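Tumor necrosis factor ligand superfamily member 9 (Mus musculus, PDB 6MKB) is a cytokine of the tumor necrosis factor family that binds the receptor TNFRSF9 and induces proliferation of activated T cells. Local coordinates at residues K78-V83 with Y138-Q143; F72-H77 with M110-V115; W82-L87 with A100-L105. All blocks are in the same frame, centred on the assembly; numbering follows the deposited sequence.

Contact 1 (K78-V83 with Y138-Q143). With NAG (2-acetamido-2-deoxy-beta-D-glucopyranose), chain F; NAG (2-acetamido-2-deoxy-beta-D-glucopyranose), chain C.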
loop_
_atom_site.group_PDB
_atom_site.type_symbol
_atom_site.label_atom_id
_atom_site.label_comp_id
_atom_site.label_asym_id
_atom_site.label_seq_id
_atom_site.Cartn_x
_atom_site.Cartn_y
_atom_site.Cartn_z
ATOM N N LYS B 78 -16.973 13.689 16.195
ATOM C CA LYS B 78 -17.753 13.011 17.244
ATOM C C LYS B 78 -17.632 11.479 17.128
ATOM O O LYS B 78 -17.412 10.798 18.129
ATOM C CB LYS B 78 -19.243 13.421 17.183
ATOM C CG LYS B 78 -19.531 14.739 17.866
ATOM C CD LYS B 78 -20.924 15.247 17.539
ATOM C CE LYS B 78 -21.181 16.559 18.237
ATOM N NZ LYS B 78 -22.620 16.925 18.230
ATOM N N VAL B 79 -17.818 10.947 15.909
ATOM C CA VAL B 79 -17.780 9.521 15.638
ATOM C C VAL B 79 -16.337 9.011 15.660
ATOM O O VAL B 79 -15.518 9.405 14.834
ATOM C CB VAL B 79 -18.500 9.167 14.316
ATOM C CG1 VAL B 79 -18.309 7.702 13.962
ATOM C CG2 VAL B 79 -19.981 9.500 14.415
ATOM N N GLN B 80 -16.045 8.107 16.585
ATOM C CA GLN B 80 -14.718 7.528 16.723
ATOM C C GLN B 80 -14.814 5.990 16.769
ATOM O O GLN B 80 -15.918 5.424 16.750
ATOM C CB GLN B 80 -13.979 8.119 17.948
ATOM C CG GLN B 80 -14.721 8.019 19.257
ATOM C CD GLN B 80 -13.906 8.644 20.360
ATOM O OE1 GLN B 80 -12.822 8.182 20.711
ATOM N NE2 GLN B 80 -14.401 9.710 20.952
ATOM N N GLY B 81 -13.652 5.343 16.771
ATOM C CA GLY B 81 -13.532 3.898 16.760
ATOM C C GLY B 81 -12.518 3.445 15.734
ATOM O O GLY B 81 -11.398 3.956 15.693
ATOM N N TRP B 82 -12.898 2.476 14.888
ATOM C CA TRP B 82 -11.991 1.924 13.880
ATOM C C TRP B 82 -12.728 1.281 12.717
ATOM O O TRP B 82 -13.857 0.832 12.859
ATOM C CB TRP B 82 -11.028 0.895 14.520
ATOM C CG TRP B 82 -11.718 -0.198 15.277
ATOM C CD1 TRP B 82 -11.977 -0.232 16.619
ATOM C CD2 TRP B 82 -12.229 -1.428 14.738
ATOM N NE1 TRP B 82 -12.617 -1.405 16.950
ATOM C CE2 TRP B 82 -12.786 -2.160 15.814
ATOM C CE3 TRP B 82 -12.277 -1.983 13.445
ATOM C CZ2 TRP B 82 -13.410 -3.403 15.634
ATOM C CZ3 TRP B 82 -12.868 -3.226 13.274
ATOM C CH2 TRP B 82 -13.439 -3.918 14.356
ATOM N N VAL B 83 -12.074 1.251 11.559
ATOM C CA VAL B 83 -12.584 0.614 10.339
ATOM C C VAL B 83 -11.463 -0.269 9.796
ATOM O O VAL B 83 -10.310 0.162 9.716
ATOM C CB VAL B 83 -13.130 1.602 9.281
ATOM C CG1 VAL B 83 -13.776 0.845 8.115
ATOM C CG2 VAL B 83 -14.126 2.578 9.901
ATOM N N TYR B 138 -16.249 -0.676 14.172
ATOM C CA TYR B 138 -16.821 -0.348 15.459
ATOM C C TYR B 138 -16.817 1.173 15.549
ATOM O O TYR B 138 -15.748 1.772 15.659
ATOM C CB TYR B 138 -16.081 -1.002 16.637
ATOM C CG TYR B 138 -16.578 -0.505 17.983
ATOM C CD1 TYR B 138 -17.928 -0.591 18.330
ATOM C CD2 TYR B 138 -15.707 0.087 18.896
ATOM C CE1 TYR B 138 -18.397 -0.100 19.546
ATOM C CE2 TYR B 138 -16.160 0.549 20.132
ATOM C CZ TYR B 138 -17.507 0.445 20.458
ATOM O OH TYR B 138 -17.973 0.893 21.674
ATOM N N LEU B 139 -17.999 1.795 15.399
ATOM C CA LEU B 139 -18.141 3.247 15.420
ATOM C C LEU B 139 -19.116 3.665 16.493
ATOM O O LEU B 139 -20.163 3.030 16.655
ATOM C CB LEU B 139 -18.572 3.797 14.035
ATOM C CG LEU B 139 -17.587 3.552 12.871
ATOM C CD1 LEU B 139 -18.259 3.754 11.514
ATOM C CD2 LEU B 139 -16.300 4.371 13.025
ATOM N N HIS B 140 -18.758 4.721 17.248
ATOM C CA HIS B 140 -19.566 5.268 18.353
ATOM C C HIS B 140 -19.265 6.769 18.568
ATOM O O HIS B 140 -18.243 7.253 18.078
ATOM C CB HIS B 140 -19.282 4.467 19.640
ATOM C CG HIS B 140 -17.859 4.565 20.100
ATOM N ND1 HIS B 140 -17.478 5.466 21.080
ATOM C CD2 HIS B 140 -16.763 3.910 19.659
ATOM C CE1 HIS B 140 -16.176 5.300 21.231
ATOM N NE2 HIS B 140 -15.701 4.383 20.391
ATOM N N GLY B 141 -20.127 7.461 19.319
ATOM C CA GLY B 141 -19.963 8.885 19.606
ATOM C C GLY B 141 -21.121 9.754 19.163
ATOM O O GLY B 141 -21.275 10.873 19.656
ATOM N N ALA B 142 -21.933 9.246 18.221
ATOM C CA ALA B 142 -23.125 9.900 17.679
ATOM C C ALA B 142 -24.170 8.859 17.259
ATOM O O ALA B 142 -23.818 7.705 16.990
ATOM C CB ALA B 142 -22.754 10.774 16.485
ATOM N N GLN B 143 -25.461 9.271 17.237
ATOM C CA GLN B 143 -26.575 8.437 16.784
ATOM C C GLN B 143 -26.397 8.178 15.300
ATOM O O GLN B 143 -26.129 9.109 14.542
ATOM C CB GLN B 143 -27.946 9.079 17.023
ATOM C CG GLN B 143 -28.423 9.058 18.468
ATOM C CD GLN B 143 -29.919 8.905 18.509
ATOM O OE1 GLN B 143 -30.444 7.822 18.782
ATOM N NE2 GLN B 143 -30.644 9.975 18.202
HETATM C C1 NAG F . -17.503 -4.359 19.147
HETATM C C2 NAG F . -16.303 -3.820 19.930
HETATM C C3 NAG F . -16.600 -3.732 21.434
HETATM C C4 NAG F . -17.914 -3.002 21.730
HETATM C C5 NAG F . -19.061 -3.602 20.902
HETATM C C6 NAG F . -20.343 -2.777 21.014
HETATM C C7 NAG F . -13.966 -4.151 19.214
HETATM C C8 NAG F . -12.928 -5.196 18.918
HETATM N N2 NAG F . -15.130 -4.633 19.652
HETATM O O3 NAG F . -15.533 -3.057 22.108
HETATM O O4 NAG F . -18.188 -3.077 23.140
HETATM O O5 NAG F . -18.708 -3.669 19.515
HETATM O O6 NAG F . -21.247 -3.166 19.981
HETATM O O7 NAG F . -13.730 -2.959 19.072
HETATM C C1 NAG C . -18.530 -5.347 13.999
HETATM C C2 NAG C . -19.631 -4.787 14.899
HETATM C C3 NAG C . -18.991 -4.093 16.101
HETATM C C4 NAG C . -17.943 -4.954 16.814
HETATM C C5 NAG C . -16.960 -5.557 15.816
HETATM C C6 NAG C . -16.015 -6.566 16.458
HETATM C C7 NAG C . -21.636 -3.732 13.883
HETATM C C8 NAG C . -21.993 -2.830 12.746
HETATM N N2 NAG C . -20.338 -3.772 14.153
HETATM O O3 NAG C . -20.014 -3.664 17.013
HETATM O O4 NAG C . -17.229 -4.160 17.765
HETATM O O5 NAG C . -17.662 -6.210 14.747
HETATM O O6 NAG C . -14.912 -6.720 15.561
HETATM O O7 NAG C . -22.497 -4.339 14.492
#

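Contact 2 (F72-H77 with M110-V115). With SO4 (sulfate ion), chain N.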
loop_
_atom_site.group_PDB
_atom_site.type_symbol
_atom_site.label_atom_id
_atom_site.label_comp_id
_atom_site.label_asym_id
_atom_site.label_seq_id
_atom_site.Cartn_x
_atom_site.Cartn_y
_atom_site.Cartn_z
ATOM N N PHE B 72 -22.830 13.080 4.166
ATOM C CA PHE B 72 -23.487 14.331 4.550
ATOM C C PHE B 72 -23.613 14.467 6.077
ATOM O O PHE B 72 -23.378 15.563 6.600
ATOM C CB PHE B 72 -24.885 14.427 3.903
ATOM C CG PHE B 72 -25.589 15.731 4.182
ATOM C CD1 PHE B 72 -25.341 16.861 3.402
ATOM C CD2 PHE B 72 -26.487 15.844 5.238
ATOM C CE1 PHE B 72 -25.972 18.074 3.676
ATOM C CE2 PHE B 72 -27.083 17.064 5.532
ATOM C CZ PHE B 72 -26.826 18.169 4.744
ATOM N N THR B 73 -23.998 13.375 6.787
ATOM C CA THR B 73 -24.223 13.379 8.241
ATOM C C THR B 73 -22.925 13.438 9.050
ATOM O O THR B 73 -22.990 13.627 10.278
ATOM C CB THR B 73 -25.038 12.144 8.657
ATOM O OG1 THR B 73 -24.374 10.960 8.204
ATOM C CG2 THR B 73 -26.477 12.187 8.152
ATOM N N ASN B 74 -21.754 13.244 8.387
ATOM C CA ASN B 74 -20.453 13.251 9.055
ATOM C C ASN B 74 -20.015 14.679 9.406
ATOM O O ASN B 74 -19.798 15.480 8.503
ATOM C CB ASN B 74 -19.394 12.578 8.175
ATOM C CG ASN B 74 -18.120 12.190 8.901
ATOM O OD1 ASN B 74 -17.677 12.821 9.866
ATOM N ND2 ASN B 74 -17.490 11.128 8.452
ATOM N N THR B 75 -19.834 14.986 10.699
ATOM C CA THR B 75 -19.380 16.323 11.115
ATOM C C THR B 75 -17.864 16.303 11.524
ATOM O O THR B 75 -17.311 17.313 11.954
ATOM C CB THR B 75 -20.307 16.930 12.173
ATOM O OG1 THR B 75 -20.813 15.908 13.027
ATOM C CG2 THR B 75 -21.464 17.616 11.549
ATOM N N GLY B 76 -17.230 15.156 11.333
ATOM C CA GLY B 76 -15.803 14.938 11.502
ATOM C C GLY B 76 -15.192 14.705 12.863
ATOM O O GLY B 76 -14.086 14.148 12.924
ATOM N N HIS B 77 -15.850 15.159 13.966
ATOM C CA HIS B 77 -15.162 15.110 15.261
ATOM C C HIS B 77 -15.932 14.483 16.447
ATOM O O HIS B 77 -15.504 14.656 17.581
ATOM C CB HIS B 77 -14.742 16.528 15.617
ATOM C CG HIS B 77 -13.965 17.191 14.514
ATOM N ND1 HIS B 77 -12.623 16.915 14.302
ATOM C CD2 HIS B 77 -14.370 18.097 13.596
ATOM C CE1 HIS B 77 -12.258 17.663 13.274
ATOM N NE2 HIS B 77 -13.269 18.401 12.826
ATOM N N MET B 110 -8.899 12.990 13.981
ATOM C CA MET B 110 -10.150 12.839 13.228
ATOM C C MET B 110 -10.467 14.077 12.396
ATOM O O MET B 110 -10.306 15.179 12.907
ATOM C CB MET B 110 -11.301 12.600 14.202
ATOM C CG MET B 110 -11.681 11.153 14.346
ATOM S SD MET B 110 -12.618 10.937 15.881
ATOM C CE MET B 110 -14.088 11.687 15.451
ATOM N N GLU B 111 -10.940 13.898 11.130
ATOM C CA GLU B 111 -11.344 14.969 10.190
ATOM C C GLU B 111 -12.557 14.563 9.350
ATOM O O GLU B 111 -12.860 13.386 9.218
ATOM C CB GLU B 111 -10.197 15.346 9.235
ATOM C CG GLU B 111 -8.970 15.959 9.892
ATOM C CD GLU B 111 -7.860 16.361 8.943
ATOM O OE1 GLU B 111 -7.513 15.556 8.048
ATOM O OE2 GLU B 111 -7.322 17.478 9.109
ATOM N N ASN B 112 -13.252 15.540 8.777
ATOM C CA ASN B 112 -14.404 15.342 7.877
ATOM C C ASN B 112 -13.839 15.263 6.461
ATOM O O ASN B 112 -14.093 16.128 5.633
ATOM C CB ASN B 112 -15.370 16.524 8.037
ATOM C CG ASN B 112 -16.738 16.364 7.420
ATOM O OD1 ASN B 112 -17.645 17.145 7.731
ATOM N ND2 ASN B 112 -16.934 15.390 6.524
ATOM N N LYS B 113 -13.012 14.276 6.209
ATOM C CA LYS B 113 -12.254 14.200 4.983
ATOM C C LYS B 113 -12.089 12.729 4.566
ATOM O O LYS B 113 -12.265 11.840 5.394
ATOM C CB LYS B 113 -10.888 14.884 5.271
ATOM C CG LYS B 113 -10.079 15.326 4.063
ATOM C CD LYS B 113 -8.572 15.310 4.355
ATOM C CE LYS B 113 -8.041 16.609 4.919
ATOM N NZ LYS B 113 -6.681 16.438 5.512
ATOM N N LEU B 114 -11.815 12.478 3.274
ATOM C CA LEU B 114 -11.598 11.142 2.715
ATOM C C LEU B 114 -10.393 10.514 3.381
ATOM O O LEU B 114 -9.382 11.187 3.609
ATOM C CB LEU B 114 -11.403 11.201 1.162
ATOM C CG LEU B 114 -10.837 9.931 0.438
ATOM C CD1 LEU B 114 -11.898 8.829 0.269
ATOM C CD2 LEU B 114 -10.174 10.302 -0.904
ATOM N N VAL B 115 -10.520 9.239 3.732
ATOM C CA VAL B 115 -9.430 8.487 4.343
ATOM C C VAL B 115 -8.966 7.491 3.283
ATOM O O VAL B 115 -9.759 6.676 2.822
ATOM C CB VAL B 115 -9.837 7.809 5.690
ATOM C CG1 VAL B 115 -8.725 6.908 6.191
ATOM C CG2 VAL B 115 -10.207 8.834 6.763
HETATM S S SO4 N . -13.031 19.305 9.566
HETATM O O1 SO4 N . -12.464 18.220 8.731
HETATM O O2 SO4 N . -14.271 18.853 10.243
HETATM O O3 SO4 N . -13.350 20.481 8.719
HETATM O O4 SO4 N . -12.023 19.676 10.588
HETATM O O HOH W 1 -13.844 11.856 11.394
#

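Contact 3 (W82-L87 with A100-L105). With NAG (2-acetamido-2-deoxy-beta-D-glucopyranose), chain F.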
loop_
_atom_site.group_PDB
_atom_site.type_symbol
_atom_site.label_atom_id
_atom_site.label_comp_id
_atom_site.label_asym_id
_atom_site.label_seq_id
_atom_site.Cartn_x
_atom_site.Cartn_y
_atom_site.Cartn_z
ATOM N N TRP B 82 -12.898 2.476 14.888
ATOM C CA TRP B 82 -11.991 1.924 13.880
ATOM C C TRP B 82 -12.728 1.281 12.717
ATOM O O TRP B 82 -13.857 0.832 12.859
ATOM C CB TRP B 82 -11.028 0.895 14.520
ATOM C CG TRP B 82 -11.718 -0.198 15.277
ATOM C CD1 TRP B 82 -11.977 -0.232 16.619
ATOM C CD2 TRP B 82 -12.229 -1.428 14.738
ATOM N NE1 TRP B 82 -12.617 -1.405 16.950
ATOM C CE2 TRP B 82 -12.786 -2.160 15.814
ATOM C CE3 TRP B 82 -12.277 -1.983 13.445
ATOM C CZ2 TRP B 82 -13.410 -3.403 15.634
ATOM C CZ3 TRP B 82 -12.868 -3.226 13.274
ATOM C CH2 TRP B 82 -13.439 -3.918 14.356
ATOM N N VAL B 83 -12.074 1.251 11.559
ATOM C CA VAL B 83 -12.584 0.614 10.339
ATOM C C VAL B 83 -11.463 -0.269 9.796
ATOM O O VAL B 83 -10.310 0.162 9.716
ATOM C CB VAL B 83 -13.130 1.602 9.281
ATOM C CG1 VAL B 83 -13.776 0.845 8.115
ATOM C CG2 VAL B 83 -14.126 2.578 9.901
ATOM N N SER B 84 -11.807 -1.499 9.429
ATOM C CA SER B 84 -10.892 -2.512 8.949
ATOM C C SER B 84 -11.317 -3.164 7.647
ATOM O O SER B 84 -12.508 -3.370 7.415
ATOM C CB SER B 84 -10.804 -3.610 9.994
ATOM O OG SER B 84 -9.527 -3.660 10.590
ATOM N N LEU B 85 -10.319 -3.544 6.822
ATOM C CA LEU B 85 -10.418 -4.406 5.637
ATOM C C LEU B 85 -9.663 -5.654 6.027
ATOM O O LEU B 85 -8.458 -5.573 6.292
ATOM C CB LEU B 85 -9.852 -3.777 4.358
ATOM C CG LEU B 85 -10.625 -2.648 3.662
ATOM C CD1 LEU B 85 -10.022 -2.394 2.309
ATOM C CD2 LEU B 85 -12.128 -2.955 3.520
ATOM N N VAL B 86 -10.378 -6.769 6.211
ATOM C CA VAL B 86 -9.778 -8.016 6.680
ATOM C C VAL B 86 -9.663 -8.999 5.527
ATOM O O VAL B 86 -10.678 -9.370 4.950
ATOM C CB VAL B 86 -10.586 -8.617 7.876
ATOM C CG1 VAL B 86 -9.942 -9.901 8.389
ATOM C CG2 VAL B 86 -10.751 -7.610 9.022
ATOM N N LEU B 87 -8.425 -9.420 5.192
ATOM C CA LEU B 87 -8.176 -10.397 4.128
ATOM C C LEU B 87 -8.515 -11.771 4.653
ATOM O O LEU B 87 -7.899 -12.202 5.604
ATOM C CB LEU B 87 -6.715 -10.346 3.618
ATOM C CG LEU B 87 -6.369 -11.309 2.436
ATOM C CD1 LEU B 87 -7.094 -10.934 1.157
ATOM C CD2 LEU B 87 -4.892 -11.356 2.189
ATOM N N ALA B 100 -4.907 -7.683 8.070
ATOM C CA ALA B 100 -5.903 -6.613 7.946
ATOM C C ALA B 100 -5.314 -5.216 7.842
ATOM O O ALA B 100 -4.248 -4.927 8.379
ATOM C CB ALA B 100 -6.854 -6.654 9.144
ATOM N N LEU B 101 -6.088 -4.326 7.209
ATOM C CA LEU B 101 -5.807 -2.913 7.040
ATOM C C LEU B 101 -6.764 -2.210 7.973
ATOM O O LEU B 101 -7.970 -2.264 7.737
ATOM C CB LEU B 101 -6.002 -2.512 5.551
ATOM C CG LEU B 101 -6.012 -1.003 5.166
ATOM C CD1 LEU B 101 -4.808 -0.255 5.733
ATOM C CD2 LEU B 101 -5.995 -0.829 3.669
ATOM N N THR B 102 -6.253 -1.612 9.063
ATOM C CA THR B 102 -7.098 -0.933 10.044
ATOM C C THR B 102 -6.815 0.577 10.054
ATOM O O THR B 102 -5.673 1.013 9.923
ATOM C CB THR B 102 -6.917 -1.565 11.426
ATOM O OG1 THR B 102 -7.065 -2.974 11.300
ATOM C CG2 THR B 102 -7.927 -1.068 12.458
ATOM N N VAL B 103 -7.889 1.361 10.164
ATOM C CA VAL B 103 -7.899 2.823 10.291
ATOM C C VAL B 103 -8.526 3.148 11.649
ATOM O O VAL B 103 -9.668 2.790 11.912
ATOM C CB VAL B 103 -8.633 3.521 9.137
ATOM C CG1 VAL B 103 -8.691 5.031 9.349
ATOM C CG2 VAL B 103 -7.996 3.174 7.798
ATOM N N GLU B 104 -7.763 3.787 12.512
ATOM C CA GLU B 104 -8.232 4.169 13.846
ATOM C C GLU B 104 -8.736 5.595 13.789
ATOM O O GLU B 104 -8.058 6.475 13.241
ATOM C CB GLU B 104 -7.117 3.994 14.885
ATOM C CG GLU B 104 -7.205 2.667 15.617
ATOM C CD GLU B 104 -5.936 2.097 16.203
ATOM O OE1 GLU B 104 -5.183 2.853 16.858
ATOM O OE2 GLU B 104 -5.704 0.881 16.022
ATOM N N LEU B 105 -9.950 5.826 14.299
ATOM C CA LEU B 105 -10.528 7.167 14.317
ATOM C C LEU B 105 -10.532 7.685 15.754
ATOM O O LEU B 105 -11.214 7.110 16.579
ATOM C CB LEU B 105 -11.938 7.165 13.698
ATOM C CG LEU B 105 -12.069 6.775 12.220
ATOM C CD1 LEU B 105 -13.525 6.496 11.838
ATOM C CD2 LEU B 105 -11.528 7.861 11.316
HETATM C C1 NAG F . -17.503 -4.359 19.147
HETATM C C2 NAG F . -16.303 -3.820 19.930
HETATM C C3 NAG F . -16.600 -3.732 21.434
HETATM C C4 NAG F . -17.914 -3.002 21.730
HETATM C C5 NAG F . -19.061 -3.602 20.902
HETATM C C6 NAG F . -20.343 -2.777 21.014
HETATM C C7 NAG F . -13.966 -4.151 19.214
HETATM C C8 NAG F . -12.928 -5.196 18.918
HETATM N N2 NAG F . -15.130 -4.633 19.652
HETATM O O3 NAG F . -15.533 -3.057 22.108
HETATM O O4 NAG F . -18.188 -3.077 23.140
HETATM O O5 NAG F . -18.708 -3.669 19.515
HETATM O O6 NAG F . -21.247 -3.166 19.981
HETATM O O7 NAG F . -13.730 -2.959 19.072
#

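Contact 1 (K78-V83 with Y138-Q143)
Trp82 and Tyr138 pair on one face of the sheet, their side chains crossing at about a right angle. Tyr138 CB sits over one face of the indole, 3.5 Å from Trp82 NE1. The two ring planes meet obliquely, 53° apart. Trp82 CG lies between its backbone N and carbonyl carbon (chi1 54°), which lays one indole face against Tyr138 CB and turns NE1 to the edge of the tyrosine ring. Trp82 NE1 donates to O7 of the outer of two glycan N-acetylglucosamines, 2.9 Å away. That sugar also lies over a face of the Tyr138 ring. The Gln80 amide and His140 ring are nearly parallel, 19° apart, and Gln80 CG is 3.7 Å from His140 CE1. The chain turns a corner at Gly81, whose backbone angles call for glycine; lacking a side chain, Gly81 CA meets Tyr138 O at 3.3 Å. Val79 packs away from the aromatic face: Val79 CG1 is 3.9 Å from Leu139 CB. Antiparallel backbone bonds make this a strand pair of the TNF homology domain's beta sandwich, with the glycan against its aromatic face. Gly81 and Val83 bond on to Leu105 and Val103, so strand 80-90 lies between strands 129-140 and 100-105.

Contact 2 (F72-H77 with M110-V115)
Met110 meets Gly76 and His77 first. Met110 CB is 3.4 Å from Gly76 O. Met110 O lies obliquely beside the His77 imidazole, at an angle too poor for a hydrogen bond with ND1. Glu111 follows. Its O faces Gly76 O across one water, which donates to both; the distance from the water to Gly76 O is 2.8 Å. The Glu111 side chain leaves the contact. It forms a salt bridge with Lys113 and packs on Phe106 of the second subunit. Asn112, the centre of an inverse gamma turn, lies against Asn74. The Asn112 amide is nearly parallel to that of Asn74 (17°), and Asn112 CG is 3.4 Å from Asn74 O. Asn74 is itself held by an Asx turn, in which Asn74 OD1 accepts from Gly76 N at 2.8 Å. Asn112 N donates to sulfate O1 at 2.8 Å with an angle of 161°. His77 NE2 reaches sulfate O4 at 2.9 Å, near the ring plane, and bonds weakly to O2. The contact joins the loop after strand 58-70 to the loop before strand 115-125 in the TNF homology domain. No clear direct hydrogen bond joins the two loops. A water separates two carbonyl acceptors, and a sulfate, probably from the crystallisation liquor, ties His77 to Asn112 N. The negative charge of the sulfate would probably favour a protonated His77.

Contact 3 (W82-L87 with A100-L105)
Ser84 and Thr102 face each other in a non-hydrogen-bonded antiparallel pair, and their side chains make the bond that the backbone does not. Thr102 OG1 donates to Ser84 OG at 2.7 Å. Thr102 OG1 stands beside its own backbone N (chi1 -50°), which turns the hydroxyl toward Ser84. Thr102 CG2 lies alongside, 3.6 Å from Ser84 OG. Next on the same face, Val86 CG2 touches Ala100 CB at 4.0 Å. The backbone sets this spacing. Val83 with Val103, and Leu85 with Leu101, are hydrogen-bonded pairs with two bonds each. Val103 N to Val83 O measures 2.7 Å, and Leu85 N to Leu101 O 2.8 Å. Ser84 CA adds a CA-H...O contact to Leu101 O at 3.2 Å. The short axes run antiparallel at 175°.

On the other face the side chains are apolar and buried. Leu85 CB and Leu101 CB are 4.2 Å apart. Beyond them lies the second layer of the TNF beta sandwich: Leu85 rests on Leu66, Val83 on Leu68, Leu101 on Trp119 and Val103 on Val115. Arg136 of strand 129-140 touches Ser84 and Val86 on the face of Ser84 and Thr102. The two faces differ in character: Val83, Leu85, Leu101 and Val103 help fill the hydrophobic core, while the face of Ser84 and Thr102 carries a hydroxyl pair whose bond cross-links the strands.

Contacts 1 and 3 share Trp82 and Val83 on strand 80-90, and their centres lie about 13 Å apart. Gly81 O and Leu105 N, 2.7 Å apart, probably hydrogen-bond where the two contacts meet. The Asn23 glycan touches Trp82, shared by both, and Tyr138 of contact 1. Contact 2 lies about 11 Å from contact 1 and about 17 Å from contact 3, centre to centre. Met110 links it to contact 1, with Met110 SD 3.8 Å from Gln80 CB. Val115 CG1 meets Val103 CG1 of contact 3 at 3.7 Å. The bound sodium ion is about 11 Å from the Asn74 side chain.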